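Long-range contact in flagellar assembly factor FliW (Geobacillus thermodenitrificans, PDB 5DMD), which probably binds CsrA and relieves its repression of flagellin translation, and probably also binds flagellin during assembly of the flagellum: residues F58-I72 and D89-P101. The protein carries 1 engineered substitution. Residues are numbered along the deposited sequence; the frame is centred on the assembly and turned at random.
Sequences FVLIEPFSYFPTYEI and DVALYVILTVADP
Ile61 and Val94 pair across two antiparallel strands, 58-61 and 90-97. Each backbone N donates to the other's O, both bonds 3.0 Å long. Leu96 N adds a straighter bond to Val59 O, 2.8 Å at 175°. In that pair a water replaces the second bond, accepting from Val59 N and donating to Leu96 O. From CB, the Ile61 side chain forks. CG1 sits between backbone N and carbonyl carbon (chi1 56°) and rests on Val94 CG2 at 3.6 Å and on Leu96 CD2. CD1, at the tip, reaches the same two methyls. The other branch, CG2, meets Leu96 CD1 at 3.7 Å, so the fork straddles the end of the leucine. Cut back to an alanine, this position would probably lose the packing of both branches on Leu96 and Val94 and open a gap beside Phe45. On the other sheet face, Leu60 CD1 packs on Ile95 CG1 at 3.6 Å, and CD2 lies against Tyr93 CB. Past the strand, Pro63 CB touches Val94 CG2. Tyr70 OH lies 3.9 Å from Val94 CG1 and hydrogen-bonds Leu109 O of strand 106-116. Glu62 OE1 lies 2.7 Å from Leu92 O; a second water donates to OE1 and accepts from Leu92 N. If both oxygens are bare acceptors they should repel, so a protonated Glu62 is possible. Backbone bonds thus set the register, while apolar side chains pack both sheet faces.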
loop_
_atom_site.group_PDB
_atom_site.type_symbol
_atom_site.label_atom_id
_atom_site.label_comp_id
_atom_site.label_asym_id
_atom_site.label_seq_id
_atom_site.Cartn_x
_atom_site.Cartn_y
_atom_site.Cartn_z
ATOM N N PHE A 58 -5.064 5.901 1.651
ATOM C CA PHE A 58 -4.328 5.135 2.655
ATOM C C PHE A 58 -2.866 5.561 2.726
ATOM O O PHE A 58 -2.251 5.904 1.709
ATOM C CB PHE A 58 -4.403 3.641 2.328
ATOM C CG PHE A 58 -5.807 3.123 2.182
ATOM C CD1 PHE A 58 -6.452 3.142 0.955
ATOM C CD2 PHE A 58 -6.477 2.602 3.280
ATOM C CE1 PHE A 58 -7.754 2.664 0.828
ATOM C CE2 PHE A 58 -7.777 2.114 3.161
ATOM C CZ PHE A 58 -8.414 2.146 1.938
ATOM N N VAL A 59 -2.309 5.530 3.938
ATOM C CA VAL A 59 -0.905 5.868 4.152
ATOM C C VAL A 59 -0.063 4.615 3.974
ATOM O O VAL A 59 -0.261 3.628 4.689
ATOM C CB VAL A 59 -0.683 6.471 5.545
ATOM C CG1 VAL A 59 0.785 6.803 5.721
ATOM C CG2 VAL A 59 -1.553 7.706 5.733
ATOM N N LEU A 60 0.893 4.668 3.047
ATOM C CA LEU A 60 1.746 3.538 2.711
ATOM C C LEU A 60 3.195 3.840 3.060
ATOM O O LEU A 60 3.636 4.994 3.031
ATOM C CB LEU A 60 1.684 3.245 1.213
ATOM C CG LEU A 60 0.562 2.360 0.657
ATOM C CD1 LEU A 60 -0.805 2.729 1.182
ATOM C CD2 LEU A 60 0.598 2.464 -0.865
ATOM N N ILE A 61 3.940 2.781 3.373
ATOM C CA ILE A 61 5.394 2.833 3.405
ATOM C C ILE A 61 5.916 1.713 2.530
ATOM O O ILE A 61 5.243 0.699 2.309
ATOM C CB ILE A 61 5.999 2.677 4.819
ATOM C CG1 ILE A 61 5.530 1.380 5.490
ATOM C CG2 ILE A 61 5.652 3.866 5.693
ATOM C CD1 ILE A 61 6.403 0.949 6.683
ATOM N N GLU A 62 7.124 1.889 2.041
ATOM C CA GLU A 62 7.849 0.749 1.529
ATOM C C GLU A 62 8.304 -0.083 2.728
ATOM O O GLU A 62 8.955 0.449 3.637
ATOM C CB GLU A 62 9.045 1.243 0.729
ATOM C CG GLU A 62 9.895 0.139 0.175
ATOM C CD GLU A 62 9.490 -0.190 -1.236
ATOM O OE1 GLU A 62 9.124 -1.356 -1.490
ATOM O OE2 GLU A 62 9.480 0.724 -2.080
ATOM N N PRO A 63 7.952 -1.368 2.792
ATOM C CA PRO A 63 8.105 -2.104 4.059
ATOM C C PRO A 63 9.534 -2.230 4.545
ATOM O O PRO A 63 9.761 -2.219 5.760
ATOM C CB PRO A 63 7.491 -3.479 3.760
ATOM C CG PRO A 63 7.350 -3.531 2.266
ATOM C CD PRO A 63 7.199 -2.136 1.794
ATOM N N PHE A 64 10.508 -2.359 3.641
ATOM C CA PHE A 64 11.865 -2.671 4.079
ATOM C C PHE A 64 12.498 -1.526 4.852
ATOM O O PHE A 64 13.458 -1.753 5.596
ATOM C CB PHE A 64 12.706 -3.059 2.867
ATOM C CG PHE A 64 12.064 -4.116 2.016
ATOM C CD1 PHE A 64 12.104 -5.448 2.392
ATOM C CD2 PHE A 64 11.393 -3.775 0.852
ATOM C CE1 PHE A 64 11.509 -6.421 1.612
ATOM C CE2 PHE A 64 10.795 -4.746 0.067
ATOM C CZ PHE A 64 10.853 -6.072 0.450
ATOM N N SER A 65 11.955 -0.312 4.721
ATOM C CA SER A 65 12.490 0.830 5.453
ATOM C C SER A 65 12.342 0.657 6.960
ATOM O O SER A 65 13.169 1.161 7.727
ATOM C CB SER A 65 11.791 2.106 4.986
ATOM O OG SER A 65 10.386 1.999 5.141
ATOM N N TYR A 66 11.300 -0.049 7.402
ATOM C CA TYR A 66 11.061 -0.289 8.816
ATOM C C TYR A 66 11.116 -1.761 9.193
ATOM O O TYR A 66 11.250 -2.065 10.382
ATOM C CB TYR A 66 9.685 0.263 9.236
ATOM C CG TYR A 66 9.602 1.779 9.279
ATOM C CD1 TYR A 66 9.239 2.494 8.146
ATOM C CD2 TYR A 66 9.899 2.479 10.434
ATOM C CE1 TYR A 66 9.159 3.876 8.173
ATOM C CE2 TYR A 66 9.829 3.863 10.470
ATOM C CZ TYR A 66 9.456 4.553 9.335
ATOM O OH TYR A 66 9.378 5.928 9.354
ATOM N N PHE A 67 11.030 -2.672 8.221
ATOM C CA PHE A 67 10.911 -4.108 8.460
ATOM C C PHE A 67 11.895 -4.780 7.522
ATOM O O PHE A 67 11.515 -5.325 6.472
ATOM C CB PHE A 67 9.476 -4.576 8.233
ATOM C CG PHE A 67 8.486 -3.889 9.126
ATOM C CD1 PHE A 67 8.442 -4.189 10.491
ATOM C CD2 PHE A 67 7.657 -2.905 8.627
ATOM C CE1 PHE A 67 7.538 -3.557 11.321
ATOM C CE2 PHE A 67 6.754 -2.263 9.458
ATOM C CZ PHE A 67 6.701 -2.586 10.801
ATOM N N PRO A 68 13.179 -4.745 7.869
ATOM C CA PRO A 68 14.215 -5.149 6.910
ATOM C C PRO A 68 14.182 -6.606 6.523
ATOM O O PRO A 68 14.700 -6.933 5.449
ATOM C CB PRO A 68 15.524 -4.806 7.622
ATOM C CG PRO A 68 15.154 -4.555 9.052
ATOM C CD PRO A 68 13.743 -4.088 9.059
ATOM N N THR A 69 13.624 -7.497 7.345
ATOM C CA THR A 69 13.545 -8.907 6.987
ATOM C C THR A 69 12.207 -9.291 6.364
ATOM O O THR A 69 11.951 -10.488 6.181
ATOM C CB THR A 69 13.811 -9.800 8.201
ATOM O OG1 THR A 69 12.841 -9.530 9.224
ATOM C CG2 THR A 69 15.209 -9.573 8.738
ATOM N N TYR A 70 11.353 -8.319 6.043
ATOM C CA TYR A 70 10.067 -8.622 5.425
ATOM C C TYR A 70 10.281 -9.430 4.157
ATOM O O TYR A 70 10.941 -8.971 3.222
ATOM C CB TYR A 70 9.339 -7.326 5.091
ATOM C CG TYR A 70 7.884 -7.503 4.684
ATOM C CD1 TYR A 70 6.998 -8.216 5.481
ATOM C CD2 TYR A 70 7.408 -6.936 3.516
ATOM C CE1 TYR A 70 5.668 -8.366 5.107
ATOM C CE2 TYR A 70 6.088 -7.074 3.142
ATOM C CZ TYR A 70 5.220 -7.784 3.943
ATOM O OH TYR A 70 3.903 -7.908 3.562
ATOM N N GLU A 71 9.726 -10.637 4.129
ATOM C CA GLU A 71 9.895 -11.530 2.991
ATOM C C GLU A 71 8.565 -12.222 2.746
ATOM O O GLU A 71 8.006 -12.837 3.659
ATOM C CB GLU A 71 11.000 -12.552 3.275
ATOM C CG GLU A 71 11.480 -13.321 2.061
ATOM C CD GLU A 71 12.493 -14.390 2.427
ATOM O OE1 GLU A 71 12.268 -15.570 2.083
ATOM O OE2 GLU A 71 13.513 -14.049 3.062
ATOM N N ILE A 72 8.050 -12.103 1.525
ATOM C CA ILE A 72 6.772 -12.694 1.165
ATOM C C ILE A 72 6.949 -13.552 -0.078
ATOM O O ILE A 72 7.900 -13.397 -0.847
ATOM C CB ILE A 72 5.659 -11.643 0.957
ATOM C CG1 ILE A 72 5.916 -10.838 -0.318
ATOM C CG2 ILE A 72 5.557 -10.733 2.167
ATOM C CD1 ILE A 72 4.821 -9.829 -0.639
ATOM N N ASP A 89 9.936 -6.336 -11.483
ATOM C CA ASP A 89 8.684 -5.773 -11.969
ATOM C C ASP A 89 7.868 -5.108 -10.871
ATOM O O ASP A 89 6.935 -4.366 -11.195
ATOM C CB ASP A 89 7.809 -6.874 -12.587
ATOM C CG ASP A 89 8.461 -7.556 -13.777
ATOM O OD1 ASP A 89 9.458 -7.025 -14.293
ATOM O OD2 ASP A 89 7.979 -8.642 -14.183
ATOM N N VAL A 90 8.211 -5.326 -9.596
ATOM C CA VAL A 90 7.283 -5.168 -8.478
ATOM C C VAL A 90 7.723 -4.033 -7.569
ATOM O O VAL A 90 8.905 -3.916 -7.230
ATOM C CB VAL A 90 7.211 -6.480 -7.673
ATOM C CG1 VAL A 90 6.353 -6.307 -6.432
ATOM C CG2 VAL A 90 6.665 -7.589 -8.548
ATOM N N ALA A 91 6.760 -3.215 -7.156
ATOM C CA ALA A 91 6.909 -2.355 -5.991
ATOM C C ALA A 91 5.969 -2.849 -4.901
ATOM O O ALA A 91 4.806 -3.162 -5.171
ATOM C CB ALA A 91 6.559 -0.909 -6.328
ATOM N N LEU A 92 6.483 -2.938 -3.675
ATOM C CA LEU A 92 5.728 -3.421 -2.533
ATOM C C LEU A 92 5.519 -2.292 -1.532
ATOM O O LEU A 92 6.423 -1.483 -1.286
ATOM C CB LEU A 92 6.480 -4.542 -1.810
ATOM C CG LEU A 92 6.620 -5.930 -2.433
ATOM C CD1 LEU A 92 7.410 -6.829 -1.486
ATOM C CD2 LEU A 92 5.272 -6.545 -2.772
ATOM N N TYR A 93 4.339 -2.268 -0.923
ATOM C CA TYR A 93 4.002 -1.290 0.102
ATOM C C TYR A 93 3.181 -1.997 1.159
ATOM O O TYR A 93 2.510 -2.992 0.873
ATOM C CB TYR A 93 3.146 -0.136 -0.454
ATOM C CG TYR A 93 3.816 0.600 -1.597
ATOM C CD1 TYR A 93 4.762 1.582 -1.353
ATOM C CD2 TYR A 93 3.516 0.291 -2.914
ATOM C CE1 TYR A 93 5.393 2.238 -2.394
ATOM C CE2 TYR A 93 4.141 0.945 -3.964
ATOM C CZ TYR A 93 5.070 1.915 -3.699
ATOM O OH TYR A 93 5.683 2.565 -4.753
ATOM N N VAL A 94 3.225 -1.470 2.381
ATOM C CA VAL A 94 2.278 -1.883 3.414
ATOM C C VAL A 94 1.541 -0.660 3.941
ATOM O O VAL A 94 2.073 0.456 3.956
ATOM C CB VAL A 94 2.928 -2.684 4.561
ATOM C CG1 VAL A 94 3.379 -4.065 4.063
ATOM C CG2 VAL A 94 4.096 -1.906 5.167
ATOM N N ILE A 95 0.318 -0.876 4.385
ATOM C CA ILE A 95 -0.538 0.211 4.849
ATOM C C ILE A 95 -0.370 0.422 6.340
ATOM O O ILE A 95 -0.387 -0.528 7.126
ATOM C CB ILE A 95 -2.004 -0.057 4.475
ATOM C CG1 ILE A 95 -2.124 -0.145 2.961
ATOM C CG2 ILE A 95 -2.936 1.040 5.021
ATOM C CD1 ILE A 95 -3.493 -0.524 2.477
ATOM N N LEU A 96 -0.250 1.684 6.737
ATOM C CA LEU A 96 -0.100 2.044 8.135
ATOM C C LEU A 96 -1.440 2.327 8.793
ATOM O O LEU A 96 -2.369 2.855 8.174
ATOM C CB LEU A 96 0.780 3.288 8.273
ATOM C CG LEU A 96 2.182 3.254 7.667
ATOM C CD1 LEU A 96 2.951 4.512 8.083
ATOM C CD2 LEU A 96 2.929 1.991 8.089
ATOM N N THR A 97 -1.521 1.991 10.073
ATOM C CA THR A 97 -2.565 2.495 10.958
ATOM C C THR A 97 -1.860 3.547 11.801
ATOM O O THR A 97 -1.129 3.221 12.739
ATOM C CB THR A 97 -3.144 1.365 11.797
ATOM O OG1 THR A 97 -3.706 0.385 10.916
ATOM C CG2 THR A 97 -4.254 1.891 12.698
ATOM N N VAL A 98 -2.068 4.813 11.438
ATOM C CA VAL A 98 -1.321 5.926 12.010
ATOM C C VAL A 98 -1.849 6.243 13.399
ATOM O O VAL A 98 -3.051 6.470 13.586
ATOM C CB VAL A 98 -1.394 7.156 11.090
ATOM C CG1 VAL A 98 -0.557 8.292 11.662
ATOM C CG2 VAL A 98 -0.898 6.797 9.706
ATOM N N ALA A 99 -0.951 6.285 14.371
ATOM C CA ALA A 99 -1.311 6.573 15.749
ATOM C C ALA A 99 -0.897 7.988 16.139
ATOM O O ALA A 99 -0.092 8.638 15.463
ATOM C CB ALA A 99 -0.646 5.566 16.693
ATOM N N ASP A 100 -1.482 8.458 17.237
ATOM C CA ASP A 100 -1.043 9.665 17.941
ATOM C C ASP A 100 -0.640 9.258 19.351
ATOM O O ASP A 100 -1.501 8.805 20.129
ATOM C CB ASP A 100 -2.166 10.701 17.996
ATOM C CG ASP A 100 -1.646 12.115 18.160
ATOM O OD1 ASP A 100 -0.419 12.317 18.054
ATOM O OD2 ASP A 100 -2.466 13.027 18.395
ATOM N N PRO A 101 0.640 9.366 19.731
ATOM C CA PRO A 101 1.756 9.915 18.953
ATOM C C PRO A 101 2.167 8.989 17.824
ATOM O O PRO A 101 1.839 7.805 17.840
ATOM C CB PRO A 101 2.865 10.059 20.000
ATOM C CG PRO A 101 2.571 9.018 21.047
ATOM C CD PRO A 101 1.108 8.642 20.927
HETATM O O HOH W 1 -3.605 4.361 6.215
HETATM O O HOH W 2 9.537 -2.981 -3.498
#